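Local coordinates for LPXTG cell wall anchor domain-containing protein (Lactobacillus rhamnosus, PDB 7CBS) that forms the basal subunit of the sortase-assembled SpaCBA pilus, probably fixing it to the cell wall, and is atypically adhesive, at residues N64-T69 with V111-Q116; A132-F137 with V153-S158; T28-L33 with E118-D123; A75-L80 with V90-L95; T69-T74 with S104-A109. All coordinates share one frame; numbering follows the deposited sequence.

Contact 1 of 5, residues N64-T69 with V111-Q116; sequences NGVTFT and VVTAGQ
Asn64 reaches across to residues 113-115 with its whole side chain. CB lies 3.4 Å from Thr113 O, and CG passes over the Ala114 backbone. At the tip the amide divides its work: OD1 rests 3.1 Å from Ala114 C, while ND2 donates to Gly115 O over 3.0 Å. That carbonyl oxygen lies near the plane of the Asn64 amide, but the donor stands well above the carbonyl plane of Gly115. OD1 also takes a weak hydrogen bond from Gly117 N.

One residue on, Gly65 N gives a 2.7 Å bond to Thr113 O, and CG1 of Val112 presses on Gly65 CA at 3.4 Å. Thr113 then does what a backbone carbonyl would do in a regular ladder. With chi1 at 43°, its OG1 sits between its own backbone N and carbonyl carbon and points at segment 64-69, where it accepts from Val66 N at 2.7 Å. The same hydroxyl also donates to Leu63 O, which can only accept. Thr113 N returns a bond to Val66 O from above the carbonyl plane. Regular antiparallel pairing begins at Thr67 and Val112 and continues with Phe68 and Val111, whose N and O atoms bond each other in both directions, 2.9 Å each way.

Strands 67-72 and 107-112 are thus closed at this end by side chains as well as backbone. A threonine hydroxyl and an asparagine amide extend the hydrogen bonding into irregular chain, and two bonds to OG1, one accepted and one donated, should fix the rotation of Thr113.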
# COMPACT_ATOMS: atom_id res chain seq x y z
N ASN A 64 -17.92 0.30 13.88
CA ASN A 64 -16.81 -0.66 14.12
C ASN A 64 -17.40 -2.02 14.50
O ASN A 64 -18.49 -2.05 15.10
CB ASN A 64 -15.85 -0.14 15.20
CG ASN A 64 -15.19 1.17 14.80
OD1 ASN A 64 -14.85 1.36 13.64
ND2 ASN A 64 -15.02 2.07 15.75
N GLY A 65 -16.70 -3.11 14.16
CA GLY A 65 -17.10 -4.50 14.46
C GLY A 65 -17.89 -5.13 13.32
O GLY A 65 -18.57 -6.14 13.59
N VAL A 66 -17.83 -4.56 12.11
CA VAL A 66 -18.55 -5.04 10.89
C VAL A 66 -17.55 -5.76 9.98
O VAL A 66 -16.58 -5.10 9.55
CB VAL A 66 -19.26 -3.89 10.16
CG1 VAL A 66 -20.10 -4.39 8.99
CG2 VAL A 66 -20.10 -3.05 11.10
N THR A 67 -17.79 -7.05 9.70
CA THR A 67 -16.88 -7.93 8.93
C THR A 67 -17.15 -7.76 7.43
O THR A 67 -18.24 -8.16 6.97
CB THR A 67 -17.03 -9.40 9.33
OG1 THR A 67 -16.90 -9.51 10.75
CG2 THR A 67 -16.01 -10.31 8.67
N PHE A 68 -16.18 -7.18 6.70
CA PHE A 68 -16.13 -7.15 5.23
C PHE A 68 -15.15 -8.23 4.75
O PHE A 68 -14.07 -8.37 5.35
CB PHE A 68 -15.74 -5.75 4.73
CG PHE A 68 -16.87 -4.75 4.78
CD1 PHE A 68 -17.15 -4.06 5.95
CD2 PHE A 68 -17.67 -4.52 3.67
CE1 PHE A 68 -18.19 -3.14 6.00
CE2 PHE A 68 -18.70 -3.60 3.72
CZ PHE A 68 -18.96 -2.91 4.88
N THR A 69 -15.55 -8.96 3.71
CA THR A 69 -14.77 -10.04 3.05
C THR A 69 -14.50 -9.61 1.60
O THR A 69 -15.45 -9.14 0.95
CB THR A 69 -15.53 -11.38 3.13
OG1 THR A 69 -15.87 -11.61 4.50
CG2 THR A 69 -14.74 -12.56 2.60
N VAL A 111 -11.86 -8.95 7.19
CA VAL A 111 -11.35 -7.80 8.00
C VAL A 111 -12.53 -7.10 8.68
O VAL A 111 -13.55 -6.85 7.99
CB VAL A 111 -10.55 -6.84 7.11
CG1 VAL A 111 -10.34 -5.47 7.75
CG2 VAL A 111 -9.21 -7.44 6.69
N VAL A 112 -12.37 -6.75 9.96
CA VAL A 112 -13.40 -6.10 10.82
C VAL A 112 -13.16 -4.59 10.81
O VAL A 112 -11.98 -4.19 10.75
CB VAL A 112 -13.36 -6.66 12.26
CG1 VAL A 112 -14.64 -6.34 13.02
CG2 VAL A 112 -13.07 -8.16 12.29
N THR A 113 -14.22 -3.78 10.85
CA THR A 113 -14.15 -2.29 10.91
C THR A 113 -13.66 -1.87 12.30
O THR A 113 -14.22 -2.37 13.30
CB THR A 113 -15.50 -1.64 10.58
OG1 THR A 113 -16.54 -2.36 11.26
CG2 THR A 113 -15.79 -1.61 9.10
N ALA A 114 -12.65 -0.99 12.35
CA ALA A 114 -12.08 -0.40 13.59
C ALA A 114 -11.75 1.08 13.34
O ALA A 114 -11.87 1.53 12.19
CB ALA A 114 -10.86 -1.17 14.03
N GLY A 115 -11.35 1.80 14.40
CA GLY A 115 -11.03 3.24 14.37
C GLY A 115 -12.22 4.06 13.91
O GLY A 115 -13.20 4.16 14.68
N GLN A 116 -12.15 4.63 12.70
CA GLN A 116 -13.19 5.47 12.07
C GLN A 116 -14.01 4.62 11.09
O GLN A 116 -14.09 5.01 9.90
CB GLN A 116 -12.54 6.66 11.35
CG GLN A 116 -11.73 7.55 12.28
CD GLN A 116 -12.56 8.12 13.40
OE1 GLN A 116 -13.65 8.64 13.19
NE2 GLN A 116 -12.03 8.03 14.62

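Contact 2 of 5, residues A132-F137 with V153-S158; sequences AAVYLF and VVVMSS
Val134 and Val153 meet through their CG1 methyls at 3.5 Å, and on the same face CG2 of Val134 lies alongside both methyls of Val155, with CG1 of that residue at 4.0 Å. Further along, CD1 of Leu136 touches CG2 of Val153. The other face carries larger groups. The Met156 methyl, CE, comes in the plane of the Tyr135 ring against its edge, 3.7 Å from CD2. Bends at chi2 (-63°) and chi3 fold the thioether back to reach it, and on the way CG of Met156 passes CB of Ala133 at 3.8 Å. Val154 sends CG2 to the edge of the Phe137 ring, 3.8 Å from CE2.

Backbone pairing sets this register. Tyr135 and Val154 form the hydrogen-bonded antiparallel pair, Val154 N giving 2.7 Å to Tyr135 O and Tyr135 N returning to Val154 O in the carbonyl plane. A third bond runs from Met156 N to Ala133 O at 2.9 Å; Met156 is also the centre of an inverse gamma turn, which takes the chain out of the strand toward helix 158-161. The Tyr135 hydroxyl is held by Pro125 O of the adjacent strand 118-128.

Strands 131-141 and 152-155 make a beta hairpin whose two faces look onto different parts of the fold. Val134, Val153 and Val155 meet Phe77 of helix 74-84, whereas Phe137 faces Val31 and Leu33 of strand 28-34 and packs edge-to-face with Phe121, and Met156 reaches Val29 and Leu126.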
# COMPACT_ATOMS: atom_id res chain seq x y z
N ALA A 132 -5.62 -7.15 -15.27
CA ALA A 132 -5.99 -6.18 -14.22
C ALA A 132 -6.87 -6.92 -13.20
O ALA A 132 -7.78 -7.64 -13.64
CB ALA A 132 -6.72 -5.00 -14.82
N ALA A 133 -6.59 -6.77 -11.90
CA ALA A 133 -7.34 -7.46 -10.83
C ALA A 133 -8.73 -6.83 -10.70
O ALA A 133 -8.87 -5.63 -11.02
CB ALA A 133 -6.56 -7.42 -9.54
N VAL A 134 -9.72 -7.62 -10.27
CA VAL A 134 -11.09 -7.14 -9.93
C VAL A 134 -11.52 -7.84 -8.64
O VAL A 134 -11.37 -9.08 -8.57
CB VAL A 134 -12.10 -7.39 -11.07
CG1 VAL A 134 -13.49 -6.86 -10.72
CG2 VAL A 134 -11.63 -6.78 -12.38
N TYR A 135 -11.99 -7.06 -7.66
CA TYR A 135 -12.29 -7.52 -6.28
C TYR A 135 -13.76 -7.22 -5.96
O TYR A 135 -14.26 -6.15 -6.36
CB TYR A 135 -11.32 -6.87 -5.29
CG TYR A 135 -9.88 -7.24 -5.53
CD1 TYR A 135 -9.41 -8.50 -5.20
CD2 TYR A 135 -9.00 -6.35 -6.12
CE1 TYR A 135 -8.10 -8.87 -5.45
CE2 TYR A 135 -7.68 -6.70 -6.38
CZ TYR A 135 -7.23 -7.97 -6.04
OH TYR A 135 -5.93 -8.32 -6.26
N LEU A 136 -14.43 -8.18 -5.31
CA LEU A 136 -15.80 -8.06 -4.75
C LEU A 136 -15.69 -7.87 -3.23
O LEU A 136 -15.03 -8.69 -2.59
CB LEU A 136 -16.59 -9.33 -5.09
CG LEU A 136 -17.91 -9.51 -4.34
CD1 LEU A 136 -18.87 -8.38 -4.66
CD2 LEU A 136 -18.53 -10.86 -4.68
N PHE A 137 -16.33 -6.82 -2.70
CA PHE A 137 -16.31 -6.46 -1.26
C PHE A 137 -17.72 -6.62 -0.67
O PHE A 137 -18.59 -5.79 -0.99
CB PHE A 137 -15.79 -5.03 -1.09
CG PHE A 137 -14.31 -4.86 -1.36
CD1 PHE A 137 -13.37 -5.17 -0.38
CD2 PHE A 137 -13.86 -4.39 -2.58
CE1 PHE A 137 -12.02 -5.01 -0.63
CE2 PHE A 137 -12.50 -4.24 -2.83
CZ PHE A 137 -11.59 -4.55 -1.85
N VAL A 153 -17.95 -4.17 -6.49
CA VAL A 153 -16.98 -4.78 -7.44
C VAL A 153 -16.05 -3.67 -7.94
O VAL A 153 -16.54 -2.76 -8.63
CB VAL A 153 -17.69 -5.49 -8.61
CG1 VAL A 153 -16.71 -5.92 -9.68
CG2 VAL A 153 -18.51 -6.69 -8.13
N VAL A 154 -14.77 -3.74 -7.57
CA VAL A 154 -13.74 -2.70 -7.86
C VAL A 154 -12.78 -3.26 -8.92
O VAL A 154 -12.25 -4.37 -8.71
CB VAL A 154 -12.98 -2.29 -6.59
CG1 VAL A 154 -12.00 -1.16 -6.85
CG2 VAL A 154 -13.94 -1.93 -5.46
N VAL A 155 -12.57 -2.50 -9.99
CA VAL A 155 -11.64 -2.84 -11.11
C VAL A 155 -10.34 -2.06 -10.91
O VAL A 155 -10.41 -0.83 -10.69
CB VAL A 155 -12.29 -2.55 -12.47
CG1 VAL A 155 -11.38 -2.95 -13.62
CG2 VAL A 155 -13.65 -3.22 -12.61
N MET A 156 -9.20 -2.74 -10.98
CA MET A 156 -7.86 -2.12 -10.90
C MET A 156 -7.54 -1.49 -12.26
O MET A 156 -6.76 -2.08 -13.03
CB MET A 156 -6.80 -3.15 -10.48
CG MET A 156 -7.05 -3.72 -9.10
SD MET A 156 -6.98 -2.46 -7.79
CE MET A 156 -8.50 -2.79 -6.90
N SER A 157 -8.16 -0.34 -12.53
CA SER A 157 -8.14 0.38 -13.83
C SER A 157 -6.72 0.90 -14.14
O SER A 157 -5.83 0.76 -13.29
CB SER A 157 -9.15 1.50 -13.83
OG SER A 157 -9.01 2.30 -12.67
N SER A 158 -6.55 1.49 -15.33
CA SER A 158 -5.26 2.01 -15.87
C SER A 158 -4.55 2.89 -14.83
O SER A 158 -3.35 2.67 -14.61
CB SER A 158 -5.47 2.74 -17.18
OG SER A 158 -5.12 4.12 -17.11

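Contact 3 of 5, residues T28-L33 with E118-D123; sequences TVDVVL and EAYFGD. With MG (magnesium ion), chain I.
A magnesium site closes one end of the antiparallel ladder between strands 28-34 and 118-128, where Thr28 and Asp123 meet. Thr28 OG1, set between its backbone N and carbonyl carbon (chi1 65°), and Asp123 OD1 each bind the metal at 2.0 Å, and three waters stand 2.1 Å from it. Asp123 of the second subunit completes the site, and Thr28 OG1 of that subunit hydrogen-bonds Asp123 OD1, so the ion joins two copies. Asp30 is second shell: its OD1 accepts from Asp123 N at 3.1 Å, nearly along the C-O axis, and from a metal-bound water at 2.6 Å. Its OD2 bonds Ser166 of the second subunit. The magnesium probably offsets the repulsion between the Asp30 and Asp123 carboxylates.

Beyond the metal the ladder of this pilin D1 domain is regular: Val31 with Phe121 and Leu33 with Ala119 are the hydrogen-bonded pairs, and Val31 N to Phe121 O is almost straight (176°). On the face of Val32 and Tyr120, CG1 of Val32 packs on the aliphatic part of Glu118, 3.5 Å from its CG, while CG2 meets the Tyr120 ring obliquely. On the reverse face the Phe121 ring turns its edge to Val31 O, 3.5 Å from CD2.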
# COMPACT_ATOMS: atom_id res chain seq x y z
N THR A 28 0.96 -3.68 -6.08
CA THR A 28 -0.15 -3.80 -5.10
C THR A 28 -0.74 -2.42 -4.77
O THR A 28 -0.06 -1.39 -4.98
CB THR A 28 0.32 -4.41 -3.78
OG1 THR A 28 1.25 -3.48 -3.21
CG2 THR A 28 0.95 -5.78 -3.92
N VAL A 29 -1.96 -2.43 -4.22
CA VAL A 29 -2.66 -1.21 -3.71
C VAL A 29 -3.31 -1.57 -2.36
O VAL A 29 -3.58 -2.76 -2.11
CB VAL A 29 -3.69 -0.69 -4.73
CG1 VAL A 29 -4.98 -1.49 -4.71
CG2 VAL A 29 -3.97 0.79 -4.53
N ASP A 30 -3.54 -0.56 -1.52
CA ASP A 30 -4.29 -0.67 -0.24
C ASP A 30 -5.72 -0.21 -0.49
O ASP A 30 -5.90 0.82 -1.16
CB ASP A 30 -3.62 0.14 0.87
CG ASP A 30 -2.21 -0.32 1.18
OD1 ASP A 30 -1.88 -1.46 0.81
OD2 ASP A 30 -1.44 0.47 1.77
N VAL A 31 -6.70 -0.97 0.01
CA VAL A 31 -8.15 -0.63 -0.06
C VAL A 31 -8.68 -0.53 1.38
O VAL A 31 -8.62 -1.54 2.10
CB VAL A 31 -8.96 -1.65 -0.87
CG1 VAL A 31 -10.45 -1.40 -0.75
CG2 VAL A 31 -8.52 -1.69 -2.33
N VAL A 32 -9.16 0.66 1.76
CA VAL A 32 -9.85 0.92 3.05
C VAL A 32 -11.33 1.14 2.74
O VAL A 32 -11.65 2.09 1.99
CB VAL A 32 -9.22 2.10 3.80
CG1 VAL A 32 -9.68 2.18 5.25
CG2 VAL A 32 -7.70 2.05 3.73
N LEU A 33 -12.20 0.25 3.23
CA LEU A 33 -13.68 0.41 3.18
C LEU A 33 -14.13 1.15 4.45
O LEU A 33 -13.73 0.72 5.54
CB LEU A 33 -14.34 -0.97 3.09
CG LEU A 33 -15.77 -0.93 2.57
CD1 LEU A 33 -16.14 -2.25 1.90
CD2 LEU A 33 -16.75 -0.57 3.68
N GLU A 118 -13.29 1.86 9.69
CA GLU A 118 -12.36 1.51 8.59
C GLU A 118 -12.08 0.00 8.59
O GLU A 118 -11.76 -0.54 9.67
CB GLU A 118 -11.03 2.26 8.75
CG GLU A 118 -11.03 3.65 8.17
CD GLU A 118 -9.86 4.51 8.64
OE1 GLU A 118 -9.67 4.58 9.87
OE2 GLU A 118 -9.16 5.11 7.79
N ALA A 119 -12.19 -0.64 7.42
CA ALA A 119 -11.76 -2.03 7.16
C ALA A 119 -10.58 -1.99 6.18
O ALA A 119 -10.82 -1.69 4.98
CB ALA A 119 -12.91 -2.83 6.61
N TYR A 120 -9.37 -2.26 6.67
CA TYR A 120 -8.09 -2.09 5.93
C TYR A 120 -7.73 -3.40 5.22
O TYR A 120 -7.61 -4.45 5.89
CB TYR A 120 -6.97 -1.66 6.89
CG TYR A 120 -5.61 -1.56 6.26
CD1 TYR A 120 -4.80 -2.68 6.12
CD2 TYR A 120 -5.12 -0.34 5.79
CE1 TYR A 120 -3.55 -2.60 5.52
CE2 TYR A 120 -3.88 -0.24 5.19
CZ TYR A 120 -3.09 -1.38 5.07
OH TYR A 120 -1.85 -1.30 4.49
N PHE A 121 -7.56 -3.33 3.90
CA PHE A 121 -7.09 -4.44 3.02
C PHE A 121 -5.79 -4.01 2.34
O PHE A 121 -5.86 -3.36 1.28
CB PHE A 121 -8.15 -4.81 1.99
CG PHE A 121 -9.45 -5.31 2.56
CD1 PHE A 121 -9.62 -6.65 2.88
CD2 PHE A 121 -10.52 -4.45 2.76
CE1 PHE A 121 -10.82 -7.12 3.38
CE2 PHE A 121 -11.72 -4.92 3.27
CZ PHE A 121 -11.87 -6.25 3.58
N GLY A 122 -4.65 -4.36 2.94
CA GLY A 122 -3.31 -3.98 2.47
C GLY A 122 -2.77 -4.98 1.47
O GLY A 122 -3.09 -6.18 1.60
N ASP A 123 -1.98 -4.50 0.50
CA ASP A 123 -1.26 -5.31 -0.51
C ASP A 123 -2.24 -6.22 -1.28
O ASP A 123 -1.95 -7.42 -1.41
CB ASP A 123 -0.13 -6.10 0.16
CG ASP A 123 0.90 -5.19 0.81
OD1 ASP A 123 1.12 -4.08 0.26
OD2 ASP A 123 1.46 -5.58 1.86
MG MG I . 1.40 -2.94 -1.32
O HOH W 1 2.08 -1.19 -2.32
O HOH W 2 -0.32 -1.71 -1.29
O HOH W 3 2.03 -1.53 0.17

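Contact 4 of 5, residues A75-L80 with V90-L95; sequences ADFWQL and VAQTTL
The Phe77 ring has CD1 of Leu95 at its edge, close to its plane and 3.8 Å from the ring atom CD1. At another part of the rim it meets Trp78 of its own helix: CD2 of Phe77 sits 3.6 Å above one face of the indole, offset toward the rim. Ala91 CB comes to the same ring obliquely, 3.8 Å from CE1.

The contact joins two successive helices, 74-84 and 88-95, connected by a short turn. The axes of the two segments run 134° apart and come no closer than 9.6 Å, and the interface holds no hydrogen bond. Phe77 spans the gap because its CG lies opposite the backbone N (chi1 -175°), which carries the ring out to Ala91 and the CG of Gln92. One turn later Leu80 fills the other half of the interface. Its CD1 touches CD2 of Leu95 at 3.7 Å and CG2 of Thr94 at 4.0 Å. Leu95 is therefore shared, with CD1 against the CA and CB of Phe77 and CD2 against Leu80.

Polar ends turn elsewhere: Asp76 bonds Tyr100 and Gln92 the carbonyl of Val153. The inner face of the pair, through Phe77 and Leu95, lies on strand 152-155. Thr94 exposes its methyl to Leu80 because its OG1 turns back along its own helix, donating to Val90 O at 2.9 Å from the opposite face of that carbonyl to the Thr94 N-H.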
# COMPACT_ATOMS: atom_id res chain seq x y z
N ALA A 75 -11.32 -13.38 -13.21
CA ALA A 75 -11.58 -14.31 -14.34
C ALA A 75 -13.06 -14.23 -14.75
O ALA A 75 -13.32 -14.10 -15.96
CB ALA A 75 -11.20 -15.72 -13.97
N ASP A 76 -13.97 -14.32 -13.78
CA ASP A 76 -15.44 -14.24 -14.01
C ASP A 76 -15.78 -12.85 -14.58
O ASP A 76 -16.60 -12.79 -15.51
CB ASP A 76 -16.24 -14.52 -12.74
CG ASP A 76 -16.20 -15.98 -12.31
OD1 ASP A 76 -15.95 -16.84 -13.18
OD2 ASP A 76 -16.42 -16.25 -11.10
N PHE A 77 -15.17 -11.80 -14.04
CA PHE A 77 -15.43 -10.39 -14.44
C PHE A 77 -15.12 -10.21 -15.93
O PHE A 77 -16.01 -9.75 -16.65
CB PHE A 77 -14.65 -9.39 -13.59
CG PHE A 77 -14.98 -7.95 -13.91
CD1 PHE A 77 -16.09 -7.34 -13.34
CD2 PHE A 77 -14.23 -7.23 -14.83
CE1 PHE A 77 -16.42 -6.02 -13.66
CE2 PHE A 77 -14.56 -5.92 -15.14
CZ PHE A 77 -15.66 -5.31 -14.55
N TRP A 78 -13.91 -10.57 -16.37
CA TRP A 78 -13.45 -10.34 -17.77
C TRP A 78 -14.17 -11.29 -18.74
O TRP A 78 -14.30 -10.93 -19.92
CB TRP A 78 -11.93 -10.48 -17.90
CG TRP A 78 -11.20 -9.41 -17.14
CD1 TRP A 78 -10.23 -9.59 -16.19
CD2 TRP A 78 -11.41 -8.00 -17.24
NE1 TRP A 78 -9.82 -8.38 -15.71
CE2 TRP A 78 -10.53 -7.38 -16.33
CE3 TRP A 78 -12.26 -7.19 -18.01
CZ2 TRP A 78 -10.47 -6.00 -16.17
CZ3 TRP A 78 -12.20 -5.82 -17.85
CH2 TRP A 78 -11.32 -5.24 -16.94
N GLN A 79 -14.62 -12.45 -18.24
CA GLN A 79 -15.41 -13.44 -19.00
C GLN A 79 -16.79 -12.84 -19.29
O GLN A 79 -17.29 -13.01 -20.42
CB GLN A 79 -15.49 -14.76 -18.22
N LEU A 80 -17.37 -12.13 -18.31
CA LEU A 80 -18.71 -11.48 -18.40
C LEU A 80 -18.63 -10.29 -19.36
O LEU A 80 -19.52 -10.16 -20.23
CB LEU A 80 -19.14 -11.04 -17.00
CG LEU A 80 -19.90 -12.08 -16.20
CD1 LEU A 80 -20.06 -11.63 -14.76
CD2 LEU A 80 -21.26 -12.35 -16.83
N VAL A 90 -22.33 -2.96 -16.30
CA VAL A 90 -23.28 -4.11 -16.33
C VAL A 90 -22.65 -5.30 -15.61
O VAL A 90 -23.37 -5.97 -14.85
CB VAL A 90 -23.69 -4.46 -17.78
CG1 VAL A 90 -24.47 -5.77 -17.85
CG2 VAL A 90 -24.48 -3.34 -18.43
N ALA A 91 -21.35 -5.53 -15.81
CA ALA A 91 -20.58 -6.65 -15.23
C ALA A 91 -20.32 -6.38 -13.74
O ALA A 91 -20.33 -7.35 -12.94
CB ALA A 91 -19.29 -6.84 -15.99
N GLN A 92 -20.07 -5.12 -13.37
CA GLN A 92 -19.92 -4.68 -11.96
C GLN A 92 -21.23 -4.97 -11.20
O GLN A 92 -21.15 -5.46 -10.07
CB GLN A 92 -19.57 -3.19 -11.88
CG GLN A 92 -18.11 -2.90 -12.13
CD GLN A 92 -17.79 -1.44 -11.93
OE1 GLN A 92 -18.22 -0.58 -12.69
NE2 GLN A 92 -17.03 -1.15 -10.88
N THR A 93 -22.37 -4.65 -11.82
CA THR A 93 -23.73 -4.81 -11.23
C THR A 93 -24.08 -6.30 -11.11
O THR A 93 -24.67 -6.68 -10.09
CB THR A 93 -24.78 -4.06 -12.06
OG1 THR A 93 -24.46 -2.67 -11.97
CG2 THR A 93 -26.20 -4.30 -11.59
N THR A 94 -23.74 -7.11 -12.12
CA THR A 94 -24.01 -8.57 -12.17
C THR A 94 -23.24 -9.28 -11.05
O THR A 94 -23.85 -10.11 -10.35
CB THR A 94 -23.70 -9.15 -13.56
OG1 THR A 94 -24.60 -8.56 -14.49
CG2 THR A 94 -23.82 -10.65 -13.62
N LEU A 95 -21.95 -8.96 -10.89
CA LEU A 95 -21.06 -9.59 -9.87
C LEU A 95 -21.32 -9.01 -8.48
O LEU A 95 -20.80 -9.58 -7.51
CB LEU A 95 -19.59 -9.40 -10.28
CG LEU A 95 -19.06 -10.33 -11.36
CD1 LEU A 95 -17.54 -10.25 -11.40
CD2 LEU A 95 -19.51 -11.77 -11.14

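Contact 5 of 5, residues T69-T74 with S104-A109; sequences TVYDVT and SSSLIA
Asp72, whose backbone N bonds Ser106 O across the contact at 3.0 Å, has a carboxylate oxygen gripped twice from its own chain. Thr74 OG1 donates to Asp72 OD1 at 2.5 Å, nearly along the C-O axis, and Thr74 N reaches the same oxygen at 3.1 Å from above the carboxylate plane. The second bond makes an Asx turn just where strand 67-72 gives way to helix 74-84. Thr74 OG1 in turn accepts from Val134 N.

Across the strands, Val70 pairs with two residues at once, its O taking the N-H of Ile108 and its N bonding Ala109 O along a nearly straight line (175°). This is consistent with a beta bulge at Ile108 in strand 107-112.

On one face Leu107 touches two partners: its CG meets CG2 of Thr69 at 3.6 Å and CE2 of the Tyr71 ring at 3.9 Å. The edge of that ring also meets Ser106 OG, whose hydroxyl is bonded to Ala103 O. On the reverse face a chi1 of 59° puts Val70 CG1 between its backbone N and carbonyl carbon, against Ala109 CB at 4.0 Å and Ile108 CB.

Backbone bonds thus bind the two strands through an irregular register, with apolar groups packed on both faces. The two donors on Asp72 OD1 should hold that carboxylate in place and probably help keep it charged at the start of the helix.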
# COMPACT_ATOMS: atom_id res chain seq x y z
N THR A 69 -15.55 -8.96 3.71
CA THR A 69 -14.77 -10.04 3.05
C THR A 69 -14.50 -9.61 1.60
O THR A 69 -15.45 -9.14 0.95
CB THR A 69 -15.53 -11.38 3.13
OG1 THR A 69 -15.87 -11.61 4.50
CG2 THR A 69 -14.74 -12.56 2.60
N VAL A 70 -13.25 -9.75 1.14
CA VAL A 70 -12.81 -9.37 -0.23
C VAL A 70 -12.52 -10.66 -1.02
O VAL A 70 -11.82 -11.54 -0.47
CB VAL A 70 -11.60 -8.41 -0.22
CG1 VAL A 70 -10.38 -9.00 0.50
CG2 VAL A 70 -11.21 -7.97 -1.63
N TYR A 71 -13.09 -10.77 -2.22
CA TYR A 71 -12.95 -11.94 -3.14
C TYR A 71 -12.31 -11.48 -4.45
O TYR A 71 -12.61 -10.37 -4.90
CB TYR A 71 -14.31 -12.56 -3.46
CG TYR A 71 -15.14 -12.94 -2.26
CD1 TYR A 71 -15.92 -12.01 -1.60
CD2 TYR A 71 -15.17 -14.25 -1.80
CE1 TYR A 71 -16.69 -12.35 -0.50
CE2 TYR A 71 -15.95 -14.62 -0.72
CZ TYR A 71 -16.71 -13.66 -0.06
OH TYR A 71 -17.47 -14.01 1.02
N ASP A 72 -11.46 -12.33 -5.04
CA ASP A 72 -10.91 -12.18 -6.41
C ASP A 72 -11.97 -12.65 -7.41
O ASP A 72 -12.28 -13.85 -7.39
CB ASP A 72 -9.59 -12.96 -6.55
CG ASP A 72 -9.05 -13.05 -7.97
OD1 ASP A 72 -9.32 -12.13 -8.77
OD2 ASP A 72 -8.36 -14.05 -8.27
N VAL A 73 -12.50 -11.74 -8.24
CA VAL A 73 -13.54 -12.05 -9.27
C VAL A 73 -12.99 -11.74 -10.67
O VAL A 73 -13.81 -11.60 -11.60
CB VAL A 73 -14.86 -11.29 -9.00
CG1 VAL A 73 -15.39 -11.56 -7.60
CG2 VAL A 73 -14.73 -9.79 -9.24
N THR A 74 -11.66 -11.70 -10.82
CA THR A 74 -10.95 -11.24 -12.05
C THR A 74 -11.39 -12.04 -13.28
O THR A 74 -11.78 -11.41 -14.29
CB THR A 74 -9.43 -11.33 -11.90
OG1 THR A 74 -9.04 -10.56 -10.75
CG2 THR A 74 -8.69 -10.83 -13.12
N SER A 104 -14.92 -20.71 -3.85
CA SER A 104 -14.50 -20.75 -2.42
C SER A 104 -13.01 -20.39 -2.28
O SER A 104 -12.64 -19.88 -1.21
CB SER A 104 -14.79 -22.10 -1.81
OG SER A 104 -16.17 -22.42 -1.96
N SER A 105 -12.21 -20.65 -3.32
CA SER A 105 -10.74 -20.42 -3.35
C SER A 105 -10.41 -18.98 -3.79
O SER A 105 -9.21 -18.67 -3.91
CB SER A 105 -10.07 -21.42 -4.26
OG SER A 105 -8.92 -21.99 -3.64
N SER A 106 -11.42 -18.13 -3.97
CA SER A 106 -11.30 -16.71 -4.39
C SER A 106 -11.21 -15.77 -3.17
O SER A 106 -10.71 -14.64 -3.35
CB SER A 106 -12.44 -16.32 -5.30
OG SER A 106 -13.67 -16.30 -4.60
N LEU A 107 -11.67 -16.21 -2.00
CA LEU A 107 -11.63 -15.44 -0.73
C LEU A 107 -10.17 -15.12 -0.38
O LEU A 107 -9.39 -16.08 -0.22
CB LEU A 107 -12.31 -16.24 0.39
CG LEU A 107 -12.88 -15.42 1.54
CD1 LEU A 107 -13.84 -16.25 2.38
CD2 LEU A 107 -11.77 -14.85 2.42
N ILE A 108 -9.83 -13.83 -0.30
CA ILE A 108 -8.44 -13.33 -0.06
C ILE A 108 -8.27 -13.04 1.43
O ILE A 108 -7.34 -13.61 2.04
CB ILE A 108 -8.14 -12.08 -0.92
CG1 ILE A 108 -8.35 -12.36 -2.41
CG2 ILE A 108 -6.75 -11.54 -0.60
CD1 ILE A 108 -7.36 -11.70 -3.34
N ALA A 109 -9.13 -12.18 1.99
CA ALA A 109 -9.01 -11.66 3.38
C ALA A 109 -10.40 -11.32 3.95
O ALA A 109 -11.28 -10.89 3.17
CB ALA A 109 -8.11 -10.45 3.39

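Overall arrangement
Contacts 1 and 5 are successive parts of one ladder, strands 67-72 and 107-112, sharing Thr69, with centres about 17 Å apart. Strand 67-72 is bonded along its other edge to strand 131-141 of contact 2, for example Tyr71 N to Leu136 O, 2.9 Å. Contact 3 faces these three across an apolar core centred on Phe121, which touches Phe68, Val70 and Phe137. Contact 4 lies on the far side of contact 2, about 22 Å from contact 3 between centres; Gln92 NE2 reaches Val153 O there. Magnesium belongs to contact 3 alone; the Tyr135 side chain of contact 2 is about 10 Å from it and that of Ile108 in contact 5 about 12 Å.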